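Local coordinates for putative PLP-dependent aminotransferase (Bacillus cereus ATCC 10987, PDB 3JU7), which probably transfers amino groups with the help of pyridoxal phosphate, as a member of the DegT/DnrJ/EryC1/StrS aminotransferase family, at residues L72-K76 with E152-V158; G78-P84 with E129-P135; Y103-I109 with S334-T340; M114-W120 with E147-L151. One frame throughout, in Å; residues are numbered along the deposited sequence.

Contact 1: L72-K76 with E152-V158; sequences LKKRK and EKKGVPV
Lys73 and Pro157 mark the closest approach of the two backbones, their CA atoms 6.1 Å apart. Lys73 closes helix 62-73, and Pro157 lies on the chain leaving helix 146-153, so the end of one helix meets the outgoing chain of the other. The lysine supplies the polar half. Bent at chi3 and chi4, its chain curls round until NZ lies 2.8 Å from Glu152 OE2 in a salt bridge, arriving on the syn side of the carboxylate. That same oxygen also takes the backbone N-H of Val158, on its anti side and from the other face of the carboxylate plane, with OE2 2.9 Å from Val158 N. Gripped twice, Glu152 OE2 ties the last turn of its helix both to the partner segment and to the residue just before strand 159-161.

Pro157 supplies the packing: its CG rests 3.2 Å from the carbonyl O of Lys73, while Arg75 crosses the ring at about a right angle, CG 3.6 Å from Pro157 CD. Arg75 NH2 is hydrogen-bonded to the carbonyl O of Val130. The turn presented to Arg75 is a Schellman motif with Gly155, at positive phi, as its C-prime residue: Gly155 N bonds Glu152 O at 2.8 Å and Val156 N bonds Leu151 O, the classic C-terminal cap of an alpha-helix, here followed by strand 159-161.

Contact 2: G78-P84 with E129-P135; sequences GKYALMP and EVAIVVP
Tyr80, Ala81 and Leu82 pair in parallel with Val130, Ile132 and Val133, the strand axes coming within 4.7 Å. This seam, with strand 80-84 between 101-105 and 130-133, lies in the parallel part of a large-domain sheet consistent with fold-type I PLP enzymes; the one-residue slip between the first two pairs is a beta bulge. The slip leaves the carbonyl O of Tyr80 facing two donors, Ala131 N at 2.9 Å and Ile132 N, the longer bond; both lie in the carbonyl plane. Regular pairing then resumes, Leu82 N giving to Ile132 O and Val134 N to Leu82 O.

Ala81 CB sits 3.6 Å from Ile132 CG2, whereas Leu82 lies crosswise to Val130 on the opposite face, CD2 to CG2 4.2 Å, beneath Leu119 and Ile123 of helix 116-126. At the bulge CB of Ala131 turns toward the partner, 3.5 Å from the carbonyl C of Gly78.

Where the strands begin, Tyr80 and Glu129 run side by side in the same direction, ring and carboxylate planes 76° apart, and Lys79 CG covers one ring face. A water at the ring edge joins their ends, 3.1 Å from Tyr80 OH and donating to Glu129 OE1 at 2.7 Å.

Contact 3: Y103-I109 with S334-T340; sequences YFIDISI and STDLTRT
Asp106 meets Arg339 and Thr340 with four hydrogen bonds, two to each carboxylate oxygen. OD1 receives Thr340 N through its syn lone pair at 2.9 Å, and Thr340 OG1 donates to it nearly along its C-O axis at 2.6 Å. OD2 takes Arg339 N on the syn side, but Arg339 NE reaches it at 3.1 Å from above the carboxylate plane, making a salt bridge; the oxygen stays near the guanidinium plane, which stands 75° from that of the carboxylate. Over one guanidinium face lies the carbonyl O of Ile107, 3.0 Å above the plane, while NH2 goes to Asp115 in a second salt bridge.

The two backbone donors belong to the first turn of helix 338-346, whose N-terminal end probably favours the negative charge. That helix is introduced by an Asx turn: Asp336 OD1 accepts Thr338 N at 2.9 Å, and a water donates to both this oxygen and Asp106 OD2.

Further out, Thr335 holds the aspartate's backbone: its OG1 accepts from Asp106 N at 3.2 Å and donates to Asp336 O. Thr335 N bonds Phe104 O at 2.9 Å, beside the single Phe104-Ser334 bridge of strand 101-105, and Thr335 CG2 packs 3.5 Å from Ile105 CD1.

Contact 4: M114-W120 with E147-L151; sequences MDKTVLW and EYEEL
Tyr148 reaches across to Met114, Lys116 and Leu119, and its path can be traced outward atom by atom. CB leaves the helix roughly at right angles to the direction of the partner, and the first torsion sets CG anti to the carbonyl carbon (chi1 -72°), so that the ring extends into the gap between the helices. CB and CG serve as the stem; the touching starts at the far half of the ring. CE1 meets Leu119 CD2 at 3.6 Å, CE2 comes within 4.1 Å of Lys116 CD, and the hydroxyl OH ends 3.3 Å from CE of Met114, here a selenomethionine. Pro135 packs against the ring as well.

Helices 116-126 and 146-153 run almost parallel over these segments, 13° apart, yet their axes come no nearer than 12.3 Å, so large side chains must span the distance. Both pack on the parallel strands of the large-domain sheet, Leu119 and Tyr148 each touching Val133; helix 116-126 forms the crossover between parallel strands 101-105 and 130-133, consistent with fold-type I PLP enzymes.

Toward the outside, Lys116 crosses Glu147 at about a right angle, Lys116 CD lying 3.6 Å from Glu147 CB. In one of its two modelled conformers, so with some doubt, Trp120 takes Leu151 CD2 over the face of its six-membered ring, 4.1 Å from the centroid in a CH-pi contact, with Glu147 O at the edge.

In the fold
The four contacts lie in and around the 101-105, 80-84, 130-133 end of the large-domain sheet. Contact 2 is the buried one, a strand seam held by backbone bonds and aliphatic packing; the other three are partly buried. Contacts 1 and 4 share helix 146-153, yet one uses a salt bridge and a helix-ending turn while the other relies on apolar and aromatic packing. Contact 3, on the outer strand 101-105, is the richest in charge and water. Neighbours are joined directly: Arg75 N bonds Ala131 O between contacts 1 and 2, Ala81 O takes Tyr103 N between 2 and 3, and Asp106 O takes Asp115 N between 3 and 4. Contacts 1 and 3 do not touch.

Contact 1: L72-K76 with E152-V158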
# COMPACT_ATOMS: atom_id res chain seq x y z
N LEU A 72 4.04 -11.52 9.72
CA LEU A 72 3.27 -12.39 10.63
C LEU A 72 3.90 -13.77 10.87
O LEU A 72 3.96 -14.26 11.98
CB LEU A 72 1.84 -12.63 10.09
CG LEU A 72 0.97 -13.61 10.87
CD1 LEU A 72 0.68 -13.03 12.25
CD2 LEU A 72 -0.31 -13.93 10.10
N LYS A 73 4.37 -14.39 9.80
CA LYS A 73 4.70 -15.80 9.81
C LYS A 73 6.19 -16.07 10.07
O LYS A 73 6.55 -17.17 10.40
CB LYS A 73 4.27 -16.41 8.48
CG LYS A 73 2.76 -16.61 8.41
CD LYS A 73 2.29 -17.39 7.22
CE LYS A 73 2.85 -18.82 7.13
NZ LYS A 73 2.14 -19.84 7.92
N LYS A 74 7.06 -15.09 9.91
CA LYS A 74 8.47 -15.37 10.08
C LYS A 74 8.82 -15.87 11.51
O LYS A 74 8.29 -15.41 12.50
CB LYS A 74 9.33 -14.16 9.72
CG LYS A 74 9.10 -12.97 10.63
CD LYS A 74 9.85 -11.69 10.25
CE LYS A 74 9.77 -10.71 11.40
NZ LYS A 74 10.65 -9.58 11.21
N ARG A 75 9.77 -16.79 11.58
CA ARG A 75 10.26 -17.23 12.88
C ARG A 75 11.11 -16.12 13.44
O ARG A 75 11.99 -15.57 12.77
CB ARG A 75 11.04 -18.53 12.76
CG ARG A 75 10.21 -19.59 12.10
CD ARG A 75 10.74 -20.94 12.30
NE ARG A 75 12.12 -21.05 11.86
CZ ARG A 75 12.79 -22.19 11.83
NH1 ARG A 75 12.21 -23.32 12.23
NH2 ARG A 75 14.06 -22.21 11.40
N LYS A 76 10.81 -15.78 14.69
CA LYS A 76 11.31 -14.55 15.28
C LYS A 76 12.82 -14.56 15.50
O LYS A 76 13.43 -13.52 15.55
CB LYS A 76 10.53 -14.23 16.58
CG LYS A 76 9.09 -13.68 16.32
N GLU A 152 5.67 -26.65 6.52
CA GLU A 152 4.79 -26.02 7.50
C GLU A 152 4.57 -26.99 8.66
O GLU A 152 4.74 -26.63 9.81
CB GLU A 152 3.45 -25.61 6.88
CG GLU A 152 3.47 -24.24 6.17
CD GLU A 152 3.19 -23.08 7.11
OE1 GLU A 152 2.54 -23.31 8.14
OE2 GLU A 152 3.61 -21.93 6.80
N LYS A 153 4.24 -28.24 8.37
CA LYS A 153 4.01 -29.19 9.42
C LYS A 153 5.23 -29.36 10.31
O LYS A 153 5.06 -29.62 11.49
CB LYS A 153 3.53 -30.53 8.86
CG LYS A 153 2.10 -30.46 8.29
CD LYS A 153 1.53 -31.83 7.91
CE LYS A 153 2.45 -32.63 6.99
NZ LYS A 153 1.78 -33.83 6.36
N LYS A 154 6.45 -29.20 9.77
CA LYS A 154 7.71 -29.26 10.55
C LYS A 154 8.05 -27.94 11.29
O LYS A 154 9.16 -27.81 11.82
CB LYS A 154 8.91 -29.59 9.63
CG LYS A 154 9.08 -31.08 9.23
CD LYS A 154 10.39 -31.39 8.45
N GLY A 155 7.16 -26.96 11.27
CA GLY A 155 7.46 -25.66 11.87
C GLY A 155 8.29 -24.69 11.04
O GLY A 155 8.75 -23.67 11.57
N VAL A 156 8.49 -24.97 9.75
CA VAL A 156 9.12 -23.97 8.86
C VAL A 156 8.04 -23.22 8.05
O VAL A 156 7.37 -23.82 7.19
CB VAL A 156 10.14 -24.62 7.91
CG1 VAL A 156 10.61 -23.62 6.90
CG2 VAL A 156 11.33 -25.19 8.69
N PRO A 157 7.86 -21.92 8.32
CA PRO A 157 6.82 -21.14 7.67
C PRO A 157 7.06 -20.88 6.18
O PRO A 157 8.16 -20.55 5.77
CB PRO A 157 6.84 -19.78 8.43
CG PRO A 157 8.09 -19.72 9.12
CD PRO A 157 8.60 -21.13 9.32
N VAL A 158 6.00 -21.00 5.39
CA VAL A 158 6.04 -20.79 3.95
C VAL A 158 4.97 -19.81 3.52
O VAL A 158 3.80 -19.92 3.91
CB VAL A 158 5.76 -22.08 3.21
CG1 VAL A 158 5.74 -21.81 1.71
CG2 VAL A 158 6.74 -23.19 3.68

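Contact 2: G78-P84 with E129-P135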
# COMPACT_ATOMS: atom_id res chain seq x y z
N GLY A 78 14.95 -16.05 13.29
CA GLY A 78 15.59 -16.28 12.00
C GLY A 78 16.07 -15.00 11.32
O GLY A 78 15.60 -13.90 11.59
N LYS A 79 17.03 -15.17 10.42
CA LYS A 79 17.71 -14.08 9.75
C LYS A 79 17.40 -14.07 8.24
O LYS A 79 17.43 -13.04 7.58
CB LYS A 79 19.20 -14.30 9.98
CG LYS A 79 20.11 -13.44 9.11
CD LYS A 79 21.55 -13.58 9.52
CE LYS A 79 22.40 -12.50 8.84
NZ LYS A 79 23.85 -12.60 9.15
N TYR A 80 17.12 -15.23 7.67
CA TYR A 80 17.04 -15.36 6.21
C TYR A 80 15.64 -15.74 5.70
O TYR A 80 14.90 -16.52 6.34
CB TYR A 80 18.00 -16.44 5.75
CG TYR A 80 19.44 -16.19 6.09
CD1 TYR A 80 20.13 -15.14 5.50
CD2 TYR A 80 20.13 -17.01 6.96
CE1 TYR A 80 21.45 -14.92 5.77
CE2 TYR A 80 21.46 -16.77 7.26
CZ TYR A 80 22.11 -15.72 6.64
OH TYR A 80 23.43 -15.45 6.90
N ALA A 81 15.30 -15.22 4.52
CA ALA A 81 14.13 -15.67 3.76
C ALA A 81 14.67 -16.48 2.57
O ALA A 81 15.33 -15.90 1.69
CB ALA A 81 13.30 -14.48 3.26
N LEU A 82 14.46 -17.79 2.56
CA LEU A 82 14.98 -18.65 1.47
C LEU A 82 13.99 -18.55 0.29
O LEU A 82 12.79 -18.80 0.46
CB LEU A 82 15.14 -20.10 1.91
CG LEU A 82 16.37 -20.47 2.73
CD1 LEU A 82 16.68 -19.43 3.83
CD2 LEU A 82 16.16 -21.87 3.27
N MSE A 83 14.48 -18.10 -0.85
CA MSE A 83 13.64 -17.88 -2.02
C MSE A 83 14.46 -18.04 -3.29
O MSE A 83 15.67 -18.00 -3.26
CB MSE A 83 13.03 -16.47 -1.99
CG MSE A 83 14.10 -15.38 -1.97
SE MSE A 83 13.45 -13.56 -1.95
CE MSE A 83 12.49 -13.57 -0.27
N PRO A 84 13.80 -18.17 -4.42
CA PRO A 84 14.54 -18.15 -5.67
C PRO A 84 15.06 -16.75 -6.00
O PRO A 84 14.49 -15.76 -5.53
CB PRO A 84 13.49 -18.56 -6.69
CG PRO A 84 12.20 -18.06 -6.08
CD PRO A 84 12.36 -18.42 -4.63
N GLU A 129 18.55 -20.21 11.78
CA GLU A 129 18.73 -18.99 11.00
C GLU A 129 17.68 -18.84 9.89
O GLU A 129 17.46 -17.74 9.38
CB GLU A 129 20.15 -18.89 10.45
CG GLU A 129 21.18 -18.55 11.51
CD GLU A 129 22.57 -18.27 10.91
OE1 GLU A 129 23.10 -19.14 10.19
OE2 GLU A 129 23.14 -17.19 11.17
N VAL A 130 16.98 -19.92 9.55
CA VAL A 130 15.89 -19.79 8.59
C VAL A 130 14.72 -19.10 9.27
O VAL A 130 14.24 -19.57 10.30
CB VAL A 130 15.48 -21.14 8.03
CG1 VAL A 130 14.41 -20.93 7.02
CG2 VAL A 130 16.69 -21.81 7.39
N ALA A 131 14.30 -17.96 8.74
CA ALA A 131 13.15 -17.27 9.29
C ALA A 131 11.89 -17.66 8.53
O ALA A 131 10.80 -17.69 9.12
CB ALA A 131 13.32 -15.76 9.24
N ILE A 132 12.05 -17.90 7.24
CA ILE A 132 10.92 -18.16 6.35
C ILE A 132 11.37 -18.68 4.98
O ILE A 132 12.51 -18.47 4.57
CB ILE A 132 10.05 -16.88 6.19
CG1 ILE A 132 8.63 -17.21 5.70
CG2 ILE A 132 10.79 -15.80 5.40
CD1 ILE A 132 7.63 -16.13 6.01
N VAL A 133 10.48 -19.39 4.32
CA VAL A 133 10.68 -19.86 2.98
C VAL A 133 9.60 -19.24 2.09
O VAL A 133 8.41 -19.29 2.43
CB VAL A 133 10.60 -21.42 2.92
CG1 VAL A 133 10.57 -21.90 1.49
CG2 VAL A 133 11.78 -22.06 3.73
N VAL A 134 10.01 -18.67 0.97
CA VAL A 134 9.10 -17.93 0.10
C VAL A 134 9.30 -18.40 -1.34
O VAL A 134 10.08 -17.81 -2.09
CB VAL A 134 9.34 -16.41 0.24
CG1 VAL A 134 8.29 -15.57 -0.55
CG2 VAL A 134 9.34 -16.02 1.72
N PRO A 135 8.63 -19.49 -1.72
CA PRO A 135 8.73 -19.92 -3.11
C PRO A 135 7.87 -19.04 -4.01
O PRO A 135 6.90 -18.39 -3.54
CB PRO A 135 8.19 -21.36 -3.07
CG PRO A 135 7.28 -21.38 -1.92
CD PRO A 135 7.75 -20.37 -0.93
O HOH W 1 24.71 -17.77 8.45

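Contact 3: Y103-I109 with S334-T340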
# COMPACT_ATOMS: atom_id res chain seq x y z
N TYR A 103 18.08 -15.16 0.99
CA TYR A 103 19.09 -16.19 0.76
C TYR A 103 18.64 -16.98 -0.47
O TYR A 103 17.65 -17.74 -0.43
CB TYR A 103 19.19 -17.12 1.96
CG TYR A 103 20.49 -17.92 2.04
CD1 TYR A 103 20.89 -18.79 1.02
CD2 TYR A 103 21.31 -17.81 3.16
CE1 TYR A 103 22.06 -19.53 1.13
CE2 TYR A 103 22.49 -18.53 3.26
CZ TYR A 103 22.85 -19.38 2.25
OH TYR A 103 24.03 -20.07 2.39
N PHE A 104 19.34 -16.78 -1.59
CA PHE A 104 18.84 -17.29 -2.86
C PHE A 104 19.18 -18.77 -3.10
O PHE A 104 20.32 -19.21 -2.86
CB PHE A 104 19.34 -16.44 -4.02
CG PHE A 104 18.90 -15.01 -3.98
CD1 PHE A 104 17.56 -14.66 -4.10
CD2 PHE A 104 19.83 -13.99 -3.86
CE1 PHE A 104 17.16 -13.34 -4.10
CE2 PHE A 104 19.42 -12.66 -3.85
CZ PHE A 104 18.09 -12.34 -3.96
N ILE A 105 18.18 -19.50 -3.62
CA ILE A 105 18.23 -20.93 -3.87
C ILE A 105 18.04 -21.15 -5.38
O ILE A 105 17.08 -20.62 -6.00
CB ILE A 105 17.09 -21.65 -3.07
CG1 ILE A 105 17.09 -21.25 -1.59
CG2 ILE A 105 17.07 -23.23 -3.27
CD1 ILE A 105 18.38 -21.50 -0.83
N ASP A 106 18.90 -21.99 -5.98
CA ASP A 106 18.79 -22.33 -7.40
C ASP A 106 17.44 -22.97 -7.79
O ASP A 106 16.73 -23.54 -6.95
CB ASP A 106 19.89 -23.29 -7.78
CG ASP A 106 20.37 -23.07 -9.19
OD1 ASP A 106 20.02 -22.02 -9.81
OD2 ASP A 106 21.15 -23.94 -9.64
N ILE A 107 17.13 -22.90 -9.08
CA ILE A 107 15.87 -23.47 -9.61
C ILE A 107 16.14 -24.74 -10.45
O ILE A 107 17.25 -24.96 -10.91
CB ILE A 107 15.10 -22.42 -10.49
CG1 ILE A 107 16.00 -21.83 -11.61
CG2 ILE A 107 14.59 -21.25 -9.64
CD1 ILE A 107 15.20 -21.13 -12.73
N SER A 108 15.11 -25.57 -10.64
CA SER A 108 15.17 -26.63 -11.62
C SER A 108 15.18 -26.05 -13.03
O SER A 108 14.52 -25.06 -13.32
CB SER A 108 14.00 -27.58 -11.44
OG SER A 108 14.16 -28.28 -10.21
N ILE A 109 15.97 -26.67 -13.90
CA ILE A 109 16.15 -26.19 -15.26
C ILE A 109 14.88 -26.34 -16.11
O ILE A 109 14.74 -25.63 -17.10
CB ILE A 109 17.33 -26.92 -15.96
CG1 ILE A 109 17.95 -26.01 -17.02
CG2 ILE A 109 16.88 -28.31 -16.50
CD1 ILE A 109 18.90 -24.89 -16.47
N SER A 334 23.68 -16.98 -1.28
CA SER A 334 22.97 -17.90 -2.14
C SER A 334 23.67 -19.23 -2.14
O SER A 334 24.82 -19.34 -1.74
CB SER A 334 22.91 -17.38 -3.57
OG SER A 334 24.21 -17.35 -4.14
N THR A 335 22.96 -20.25 -2.58
CA THR A 335 23.54 -21.52 -2.96
C THR A 335 24.20 -21.21 -4.29
O THR A 335 24.08 -20.09 -4.79
CB THR A 335 22.45 -22.52 -3.23
OG1 THR A 335 21.69 -22.06 -4.37
CG2 THR A 335 21.52 -22.64 -1.99
N ASP A 336 24.90 -22.17 -4.87
CA ASP A 336 25.29 -22.10 -6.27
C ASP A 336 24.04 -21.85 -7.11
O ASP A 336 22.98 -22.45 -6.86
CB ASP A 336 25.93 -23.41 -6.71
CG ASP A 336 26.41 -23.37 -8.15
OD1 ASP A 336 25.61 -23.65 -9.07
OD2 ASP A 336 27.62 -23.08 -8.36
N LEU A 337 24.16 -20.97 -8.11
CA LEU A 337 23.03 -20.53 -8.93
C LEU A 337 23.24 -20.83 -10.42
O LEU A 337 22.72 -20.14 -11.31
CB LEU A 337 22.73 -19.04 -8.65
CG LEU A 337 22.18 -18.73 -7.24
CD1 LEU A 337 21.95 -17.26 -7.01
CD2 LEU A 337 20.86 -19.51 -7.02
N THR A 338 23.95 -21.91 -10.71
CA THR A 338 24.26 -22.25 -12.11
C THR A 338 23.04 -22.39 -13.02
O THR A 338 23.05 -21.93 -14.16
CB THR A 338 25.12 -23.52 -12.21
OG1 THR A 338 26.39 -23.29 -11.57
CG2 THR A 338 25.32 -23.91 -13.67
N ARG A 339 21.98 -23.02 -12.54
CA ARG A 339 20.78 -23.16 -13.37
C ARG A 339 20.04 -21.83 -13.57
O ARG A 339 19.56 -21.54 -14.70
CB ARG A 339 19.86 -24.23 -12.80
CG ARG A 339 20.49 -25.58 -12.88
CD ARG A 339 19.73 -26.63 -12.11
NE ARG A 339 19.90 -26.53 -10.66
CZ ARG A 339 19.29 -27.33 -9.78
NH1 ARG A 339 18.45 -28.27 -10.20
NH2 ARG A 339 19.48 -27.19 -8.50
N THR A 340 19.94 -21.03 -12.50
CA THR A 340 19.29 -19.71 -12.57
C THR A 340 20.02 -18.88 -13.62
O THR A 340 19.40 -18.24 -14.46
CB THR A 340 19.28 -18.98 -11.18
OG1 THR A 340 18.72 -19.85 -10.17
CG2 THR A 340 18.43 -17.70 -11.21
O HOH W 2 17.04 -19.01 -8.19
O HOH W 3 23.46 -25.18 -9.44
O HOH W 4 22.06 -26.70 -7.71
O HOH W 5 17.30 -29.03 -12.72

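Contact 4: M114-W120 with E147-L151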
# COMPACT_ATOMS: atom_id res chain seq x y z
N MSE A 114 12.01 -23.22 -7.42
CA MSE A 114 13.05 -23.48 -6.43
C MSE A 114 13.22 -25.01 -6.33
O MSE A 114 12.23 -25.76 -6.24
CB MSE A 114 12.67 -22.79 -5.09
CG MSE A 114 13.72 -22.88 -4.04
SE MSE A 114 13.58 -21.56 -2.70
CE MSE A 114 11.66 -21.89 -2.31
N ASP A 115 14.46 -25.47 -6.46
CA ASP A 115 14.76 -26.89 -6.39
C ASP A 115 14.68 -27.38 -4.94
O ASP A 115 15.50 -27.01 -4.11
CB ASP A 115 16.17 -27.15 -6.95
CG ASP A 115 16.65 -28.58 -6.75
OD1 ASP A 115 16.11 -29.29 -5.88
OD2 ASP A 115 17.59 -28.99 -7.45
N LYS A 116 13.70 -28.23 -4.66
CA LYS A 116 13.37 -28.62 -3.29
C LYS A 116 14.50 -29.37 -2.58
O LYS A 116 14.69 -29.20 -1.40
CB LYS A 116 12.02 -29.37 -3.24
CG LYS A 116 10.81 -28.36 -3.28
CD LYS A 116 9.42 -28.96 -3.58
CE LYS A 116 9.25 -29.25 -5.07
NZ LYS A 116 7.82 -29.44 -5.45
N THR A 117 15.28 -30.12 -3.33
CA THR A 117 16.43 -30.80 -2.78
C THR A 117 17.43 -29.82 -2.24
O THR A 117 17.93 -29.97 -1.12
CB THR A 117 17.11 -31.63 -3.86
OG1 THR A 117 16.20 -32.65 -4.27
CG2 THR A 117 18.35 -32.29 -3.35
N VAL A 118 17.72 -28.80 -3.03
CA VAL A 118 18.69 -27.80 -2.63
C VAL A 118 18.11 -26.97 -1.46
O VAL A 118 18.83 -26.66 -0.53
CB VAL A 118 19.12 -26.95 -3.84
CG1 VAL A 118 19.95 -25.74 -3.39
CG2 VAL A 118 19.91 -27.86 -4.87
N LEU A 119 16.81 -26.70 -1.49
CA LEU A 119 16.17 -25.93 -0.43
C LEU A 119 16.26 -26.69 0.92
O LEU A 119 16.68 -26.11 1.94
CB LEU A 119 14.70 -25.62 -0.81
CG LEU A 119 13.77 -25.09 0.29
CD1 LEU A 119 14.27 -23.80 0.96
CD2 LEU A 119 12.36 -24.86 -0.25
N TRP A 120 15.91 -27.99 0.91
CA TRP A 120 15.97 -28.87 2.10
C TRP A 120 17.37 -28.93 2.70
O TRP A 120 17.57 -28.83 3.91
CB TRP A 120 15.55 -30.29 1.73
CG TRP A 120 14.17 -30.70 2.11
CD1 TRP A 120 13.81 -31.78 2.88
CD2 TRP A 120 12.94 -30.05 1.75
NE1 TRP A 120 12.45 -31.85 3.00
CE2 TRP A 120 11.89 -30.80 2.32
CE3 TRP A 120 12.63 -28.92 1.00
CZ2 TRP A 120 10.55 -30.44 2.16
CZ3 TRP A 120 11.31 -28.56 0.84
CH2 TRP A 120 10.28 -29.32 1.42
N GLU A 147 5.27 -30.51 -0.65
CA GLU A 147 6.50 -30.46 0.13
C GLU A 147 6.54 -29.22 0.99
O GLU A 147 7.13 -29.23 2.07
CB GLU A 147 7.73 -30.51 -0.79
CG GLU A 147 7.77 -31.69 -1.83
CD GLU A 147 8.06 -33.06 -1.22
OE1 GLU A 147 7.23 -33.55 -0.40
OE2 GLU A 147 9.10 -33.67 -1.58
N TYR A 148 5.90 -28.15 0.53
CA TYR A 148 5.83 -26.89 1.28
C TYR A 148 4.88 -27.04 2.46
O TYR A 148 5.11 -26.49 3.56
CB TYR A 148 5.44 -25.72 0.36
CG TYR A 148 6.61 -25.36 -0.57
CD1 TYR A 148 7.76 -24.75 -0.07
CD2 TYR A 148 6.58 -25.69 -1.91
CE1 TYR A 148 8.85 -24.45 -0.92
CE2 TYR A 148 7.66 -25.40 -2.76
CZ TYR A 148 8.77 -24.79 -2.27
OH TYR A 148 9.82 -24.56 -3.11
N GLU A 149 3.83 -27.81 2.24
CA GLU A 149 2.91 -28.14 3.30
C GLU A 149 3.69 -28.95 4.34
O GLU A 149 3.48 -28.79 5.56
CB GLU A 149 1.72 -28.92 2.73
CG GLU A 149 0.71 -29.35 3.75
CD GLU A 149 -0.23 -28.24 4.20
OE1 GLU A 149 -0.27 -27.16 3.59
OE2 GLU A 149 -0.96 -28.49 5.18
N GLU A 150 4.65 -29.74 3.87
CA GLU A 150 5.43 -30.57 4.76
C GLU A 150 6.30 -29.72 5.67
O GLU A 150 6.42 -30.01 6.88
CB GLU A 150 6.29 -31.60 4.00
CG GLU A 150 6.69 -32.77 4.83
CD GLU A 150 5.47 -33.54 5.36
OE1 GLU A 150 4.54 -33.83 4.56
OE2 GLU A 150 5.43 -33.84 6.58
N LEU A 151 6.90 -28.69 5.07
CA LEU A 151 7.71 -27.71 5.80
C LEU A 151 6.89 -27.03 6.87
O LEU A 151 7.34 -26.87 8.01
CB LEU A 151 8.33 -26.65 4.86
CG LEU A 151 9.56 -27.03 4.03
CD1 LEU A 151 10.02 -25.84 3.15
CD2 LEU A 151 10.72 -27.55 4.94